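Side-chain contacts in dual oxidase maturation factor 1 (Homo sapiens, PDB 7D3F), which probably supports the maturation of the dual oxidase DUOX1 and its transport from the endoplasmic reticulum to the plasma membrane: residues Glu128-Arg133 / Tyr156-Phe161; Glu75-Gln80 / Arg171-Ala176. One frame throughout, in Å; residues are numbered along the deposited sequence.

Contact 1 of 2, residues Glu128-Arg133 / Tyr156-Phe161; sequences EEFTWR and YLAEKF. With MAN (alpha-D-mannopyranose), chain E; NAG (2-acetamido-2-deoxy-beta-D-glucopyranose), chain C.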
# COMPACT_ATOMS: atom_id res chain seq x y z
N GLU B 128 -2.92 -11.38 -25.41
CA GLU B 128 -3.73 -10.45 -24.64
C GLU B 128 -4.16 -11.09 -23.33
O GLU B 128 -4.29 -12.31 -23.23
CB GLU B 128 -4.96 -10.00 -25.43
CG GLU B 128 -4.65 -9.42 -26.80
CD GLU B 128 -4.03 -8.04 -26.73
OE1 GLU B 128 -4.03 -7.43 -25.64
OE2 GLU B 128 -3.54 -7.57 -27.77
N GLU B 129 -4.39 -10.25 -22.32
CA GLU B 129 -4.82 -10.70 -21.01
C GLU B 129 -6.14 -10.05 -20.64
O GLU B 129 -6.33 -8.84 -20.85
CB GLU B 129 -3.78 -10.39 -19.94
CG GLU B 129 -4.16 -10.82 -18.53
CD GLU B 129 -3.05 -10.60 -17.53
OE1 GLU B 129 -2.76 -11.52 -16.74
OE2 GLU B 129 -2.47 -9.49 -17.52
N PHE B 130 -7.06 -10.85 -20.10
CA PHE B 130 -8.34 -10.36 -19.60
C PHE B 130 -8.52 -10.94 -18.20
O PHE B 130 -8.68 -12.16 -18.05
CB PHE B 130 -9.49 -10.77 -20.53
CG PHE B 130 -9.36 -10.21 -21.91
CD1 PHE B 130 -8.66 -10.89 -22.89
CD2 PHE B 130 -9.96 -9.01 -22.24
CE1 PHE B 130 -8.54 -10.38 -24.17
CE2 PHE B 130 -9.85 -8.49 -23.52
CZ PHE B 130 -9.14 -9.18 -24.48
N THR B 131 -8.48 -10.08 -17.19
CA THR B 131 -8.46 -10.51 -15.80
C THR B 131 -9.84 -10.38 -15.17
O THR B 131 -10.53 -9.38 -15.36
CB THR B 131 -7.45 -9.69 -15.00
OG1 THR B 131 -7.75 -8.30 -15.12
CG2 THR B 131 -6.04 -9.95 -15.49
N TRP B 132 -10.23 -11.41 -14.42
CA TRP B 132 -11.46 -11.39 -13.63
C TRP B 132 -11.17 -11.39 -12.14
O TRP B 132 -12.02 -11.81 -11.35
CB TRP B 132 -12.35 -12.57 -14.00
CG TRP B 132 -11.64 -13.89 -13.99
CD1 TRP B 132 -11.09 -14.52 -12.91
CD2 TRP B 132 -11.42 -14.75 -15.11
NE1 TRP B 132 -10.53 -15.71 -13.29
CE2 TRP B 132 -10.72 -15.88 -14.63
CE3 TRP B 132 -11.74 -14.68 -16.47
CZ2 TRP B 132 -10.34 -16.93 -15.47
CZ3 TRP B 132 -11.36 -15.72 -17.29
CH2 TRP B 132 -10.67 -16.83 -16.79
N ARG B 133 -9.99 -10.93 -11.74
CA ARG B 133 -9.64 -10.89 -10.32
C ARG B 133 -10.57 -9.95 -9.57
O ARG B 133 -11.15 -9.02 -10.14
CB ARG B 133 -8.19 -10.45 -10.14
CG ARG B 133 -7.18 -11.58 -10.25
CD ARG B 133 -5.75 -11.08 -10.04
NE ARG B 133 -5.26 -10.31 -11.18
CZ ARG B 133 -5.24 -8.98 -11.23
NH1 ARG B 133 -5.68 -8.27 -10.21
NH2 ARG B 133 -4.78 -8.37 -12.31
N TYR B 156 -13.40 -12.57 -29.96
CA TYR B 156 -14.34 -13.68 -29.82
C TYR B 156 -14.06 -14.48 -28.55
O TYR B 156 -14.96 -14.75 -27.75
CB TYR B 156 -14.28 -14.56 -31.06
CG TYR B 156 -14.90 -15.93 -30.93
CD1 TYR B 156 -14.12 -17.05 -30.71
CD2 TYR B 156 -16.28 -16.10 -31.03
CE1 TYR B 156 -14.68 -18.30 -30.59
CE2 TYR B 156 -16.85 -17.35 -30.91
CZ TYR B 156 -16.05 -18.45 -30.69
OH TYR B 156 -16.61 -19.70 -30.58
N LEU B 157 -12.79 -14.86 -28.35
CA LEU B 157 -12.45 -15.64 -27.16
C LEU B 157 -12.61 -14.82 -25.88
O LEU B 157 -12.91 -15.39 -24.83
CB LEU B 157 -11.03 -16.19 -27.28
CG LEU B 157 -10.88 -17.41 -28.19
CD1 LEU B 157 -9.45 -17.93 -28.16
CD2 LEU B 157 -11.85 -18.50 -27.78
N ALA B 158 -12.41 -13.51 -25.95
CA ALA B 158 -12.63 -12.67 -24.77
C ALA B 158 -14.11 -12.54 -24.45
O ALA B 158 -14.50 -12.59 -23.27
CB ALA B 158 -12.00 -11.29 -24.99
N GLU B 159 -14.95 -12.38 -25.47
CA GLU B 159 -16.39 -12.30 -25.26
C GLU B 159 -16.95 -13.63 -24.77
O GLU B 159 -17.98 -13.65 -24.09
CB GLU B 159 -17.08 -11.87 -26.55
CG GLU B 159 -18.49 -11.31 -26.37
CD GLU B 159 -19.57 -12.34 -26.61
OE1 GLU B 159 -20.26 -12.73 -25.65
OE2 GLU B 159 -19.72 -12.77 -27.78
N LYS B 160 -16.28 -14.73 -25.11
CA LYS B 160 -16.70 -16.03 -24.57
C LYS B 160 -16.61 -16.08 -23.05
O LYS B 160 -17.36 -16.83 -22.41
CB LYS B 160 -15.85 -17.14 -25.19
CG LYS B 160 -16.32 -17.58 -26.57
CD LYS B 160 -17.63 -18.34 -26.48
CE LYS B 160 -18.05 -18.87 -27.84
NZ LYS B 160 -19.21 -19.81 -27.74
N PHE B 161 -15.71 -15.30 -22.46
CA PHE B 161 -15.52 -15.29 -21.01
C PHE B 161 -16.15 -14.08 -20.33
O PHE B 161 -15.88 -13.84 -19.15
CB PHE B 161 -14.03 -15.35 -20.68
CG PHE B 161 -13.42 -16.70 -20.86
CD1 PHE B 161 -13.31 -17.58 -19.79
CD2 PHE B 161 -12.95 -17.10 -22.10
CE1 PHE B 161 -12.75 -18.83 -19.96
CE2 PHE B 161 -12.39 -18.35 -22.27
CZ PHE B 161 -12.28 -19.22 -21.20
C1 MAN E . 2.11 -5.97 -28.08
C2 MAN E . 1.28 -5.28 -29.17
C3 MAN E . -0.04 -4.83 -28.57
C4 MAN E . -0.78 -6.03 -27.95
C5 MAN E . 0.12 -6.72 -26.92
C6 MAN E . -0.48 -8.00 -26.39
O2 MAN E . 0.92 -6.23 -30.17
O3 MAN E . -0.87 -4.19 -29.53
O4 MAN E . -1.97 -5.59 -27.32
O5 MAN E . 1.40 -7.05 -27.52
O6 MAN E . -0.47 -8.96 -27.44
C1 NAG C . -0.77 -12.52 -20.56
C2 NAG C . 0.72 -12.83 -20.39
C3 NAG C . 1.43 -11.65 -19.74
C4 NAG C . 1.15 -10.36 -20.51
C5 NAG C . -0.35 -10.16 -20.65
C6 NAG C . -0.73 -8.97 -21.49
C7 NAG C . 1.58 -15.10 -20.03
C8 NAG C . 1.68 -16.26 -19.08
N2 NAG C . 0.90 -14.04 -19.59
O3 NAG C . 2.83 -11.90 -19.71
O4 NAG C . 1.72 -9.26 -19.80
O5 NAG C . -0.93 -11.31 -21.30
O6 NAG C . -0.25 -9.10 -22.83
O7 NAG C . 2.10 -15.14 -21.14
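With CG anti to its carbonyl carbon (chi1 -61°), Phe130 lays its ring before helix 152-160, while Trp132 holds CG between its backbone N and carbonyl carbon (chi1 50°), which brings the six-membered ring of its indole to Phe161. The helix thereby packs on the antiparallel sheet, in the region predicted to be extracellular. The methyl of Ala158 sits over the centre of one face of the Phe130 ring, in a CH-pi contact with CB 3.6 Å from the centroid. A second contact, between two aromatic rings, follows at Phe161: Trp132 CZ3 approaches Phe161 CD1 to 3.7 Å, yet the planes, 24° apart, are slid so far that the rings barely overlap. The indole is also held by a hydrogen bond from NE1 to Leu105 O, and Tyr138 of helix 138-148 packs against both Phe130 and Phe161. On the strand, Glu128 turns to the glycan instead of the helix. Its OE2 accepts a hydrogen bond from mannose O4 at 2.6 Å, and Glu129 CB lies 3.3 Å from O5 of the N-acetylglucosamine. Segment 128-133 thus divides its chemistry between an apolar seam against 156-161 and the glycan, met by a carboxylate bond from Glu128 and an aliphatic contact from Glu129.

Contact 2 of 2, residues Glu75-Gln80 / Arg171-Ala176; sequences EWSVGQ and RQYRLA
The polar part of this contact is a single side-chain pair, Ser77 OG and Tyr173 OH, 3.4 Å apart and joined by a weak hydrogen bond in which either hydroxyl could be the donor. The phenol is carried across from helix 169-199 to the start of strand 77-86. With OG anti to the carbonyl carbon (chi1 -60°), Ser77 presents it to the edge of the Tyr173 ring, near the ring plane. Van der Waals contact accompanies the bond: Ser77 OG lies 3.5 Å from Tyr173 CE1, and Ser77 CB comes to 3.6 Å from Tyr173 OH. In the backbone, Trp76 and Ser77 together face Val103 of strand 94-103 as a classic beta bulge, and Ser77 pairs with Val103 in the sheet. Packing neighbours complete the surroundings. Val103 touches both Ser77 and Tyr173, while helix 203-229 supplies Phe224 against Ser77 and Thr228 against Tyr173. Both residues are buried, with Val103 and Phe224 beside the pair; their weak mutual bond offers each hydroxyl a polar partner but probably contributes little binding strength, so the junction of sheet and helix must rest largely on packing.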
# COMPACT_ATOMS: atom_id res chain seq x y z
N GLU B 75 -1.44 -21.10 -16.97
CA GLU B 75 -1.24 -22.37 -17.65
C GLU B 75 -2.11 -23.47 -17.04
O GLU B 75 -1.73 -24.64 -17.04
CB GLU B 75 0.23 -22.78 -17.61
CG GLU B 75 1.17 -21.86 -18.38
CD GLU B 75 1.31 -22.24 -19.84
OE1 GLU B 75 0.31 -22.69 -20.44
OE2 GLU B 75 2.42 -22.09 -20.39
N TRP B 76 -3.28 -23.10 -16.51
CA TRP B 76 -4.14 -24.07 -15.85
C TRP B 76 -5.06 -24.79 -16.82
O TRP B 76 -5.19 -26.02 -16.77
CB TRP B 76 -4.95 -23.38 -14.75
CG TRP B 76 -4.14 -23.07 -13.53
CD1 TRP B 76 -3.37 -21.96 -13.32
CD2 TRP B 76 -4.00 -23.88 -12.36
NE1 TRP B 76 -2.77 -22.03 -12.08
CE2 TRP B 76 -3.15 -23.20 -11.47
CE3 TRP B 76 -4.53 -25.11 -11.97
CZ2 TRP B 76 -2.80 -23.71 -10.23
CZ3 TRP B 76 -4.19 -25.62 -10.73
CH2 TRP B 76 -3.33 -24.92 -9.88
N SER B 77 -5.72 -24.05 -17.72
CA SER B 77 -6.57 -24.63 -18.75
C SER B 77 -6.06 -24.15 -20.10
O SER B 77 -6.29 -23.00 -20.48
CB SER B 77 -8.04 -24.25 -18.53
OG SER B 77 -8.50 -24.71 -17.28
N VAL B 78 -5.37 -25.02 -20.83
CA VAL B 78 -4.72 -24.63 -22.07
C VAL B 78 -5.40 -25.32 -23.25
O VAL B 78 -5.89 -26.45 -23.14
CB VAL B 78 -3.21 -24.93 -22.06
CG1 VAL B 78 -2.55 -24.26 -20.86
CG2 VAL B 78 -2.95 -26.43 -22.05
N GLY B 79 -5.44 -24.62 -24.37
CA GLY B 79 -5.93 -25.18 -25.61
C GLY B 79 -5.34 -24.42 -26.78
O GLY B 79 -4.97 -23.25 -26.65
N GLN B 80 -5.25 -25.09 -27.93
CA GLN B 80 -4.63 -24.48 -29.09
C GLN B 80 -5.13 -25.15 -30.36
O GLN B 80 -5.19 -26.38 -30.43
CB GLN B 80 -3.10 -24.57 -29.01
CG GLN B 80 -2.38 -24.10 -30.25
CD GLN B 80 -0.87 -24.17 -30.11
OE1 GLN B 80 -0.34 -24.13 -29.00
NE2 GLN B 80 -0.17 -24.28 -31.24
N ARG B 171 -18.20 -17.21 -14.47
CA ARG B 171 -18.44 -17.37 -13.04
C ARG B 171 -17.65 -18.55 -12.47
O ARG B 171 -16.96 -18.41 -11.45
CB ARG B 171 -19.93 -17.56 -12.78
CG ARG B 171 -20.27 -17.84 -11.32
CD ARG B 171 -21.53 -18.68 -11.18
NE ARG B 171 -22.74 -17.93 -11.51
CZ ARG B 171 -23.46 -17.25 -10.62
NH1 ARG B 171 -23.09 -17.22 -9.35
NH2 ARG B 171 -24.55 -16.59 -11.01
N GLN B 172 -17.75 -19.71 -13.11
CA GLN B 172 -17.08 -20.90 -12.60
C GLN B 172 -15.57 -20.74 -12.63
O GLN B 172 -14.88 -21.10 -11.66
CB GLN B 172 -17.51 -22.13 -13.39
CG GLN B 172 -18.96 -22.51 -13.19
CD GLN B 172 -19.27 -22.84 -11.74
OE1 GLN B 172 -18.56 -23.62 -11.10
NE2 GLN B 172 -20.33 -22.25 -11.21
N TYR B 173 -15.02 -20.20 -13.72
CA TYR B 173 -13.58 -20.02 -13.80
C TYR B 173 -13.09 -19.00 -12.79
O TYR B 173 -12.03 -19.17 -12.18
CB TYR B 173 -13.17 -19.63 -15.22
CG TYR B 173 -12.76 -20.82 -16.06
CD1 TYR B 173 -11.66 -21.59 -15.71
CD2 TYR B 173 -13.45 -21.15 -17.22
CE1 TYR B 173 -11.27 -22.67 -16.48
CE2 TYR B 173 -13.07 -22.23 -17.99
CZ TYR B 173 -11.98 -22.99 -17.62
OH TYR B 173 -11.60 -24.07 -18.39
N ARG B 174 -13.85 -17.92 -12.58
CA ARG B 174 -13.47 -16.92 -11.59
C ARG B 174 -13.46 -17.51 -10.19
O ARG B 174 -12.51 -17.30 -9.42
CB ARG B 174 -14.43 -15.73 -11.68
CG ARG B 174 -14.16 -14.60 -10.70
CD ARG B 174 -14.89 -13.34 -11.15
NE ARG B 174 -14.95 -12.32 -10.11
CZ ARG B 174 -16.01 -12.10 -9.34
NH1 ARG B 174 -17.10 -12.84 -9.49
NH2 ARG B 174 -15.99 -11.15 -8.42
N LEU B 175 -14.50 -18.28 -9.84
CA LEU B 175 -14.55 -18.92 -8.53
C LEU B 175 -13.39 -19.89 -8.35
O LEU B 175 -12.71 -19.88 -7.31
CB LEU B 175 -15.89 -19.64 -8.36
CG LEU B 175 -16.15 -20.38 -7.06
CD1 LEU B 175 -16.55 -19.41 -5.96
CD2 LEU B 175 -17.22 -21.45 -7.25
N ALA B 176 -13.16 -20.74 -9.36
CA ALA B 176 -12.09 -21.73 -9.28
C ALA B 176 -10.74 -21.05 -9.12
O ALA B 176 -9.95 -21.43 -8.25
CB ALA B 176 -12.10 -22.61 -10.53

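In the fold
Both contacts are buried, and each sets a helix against the same antiparallel sheet, contact 1 from strand 122-131 and contact 2 from strand 77-86. Along the chain contact 1 is nested within the loop that contact 2 closes, and helices 152-160 and 169-199 follow one another. The two meet directly: Phe161 CE1 packs 3.7 Å from Tyr173 CD2, so aromatic packing continues from one contact into the other; separately, Trp132 O accepts a weak hydrogen bond from Arg174 NE. Contact 1 is apolar, with glycan beside its strand; contact 2, the smaller, rests on a hydroxyl pair and its packing where the sheet meets the helices predicted to span the membrane.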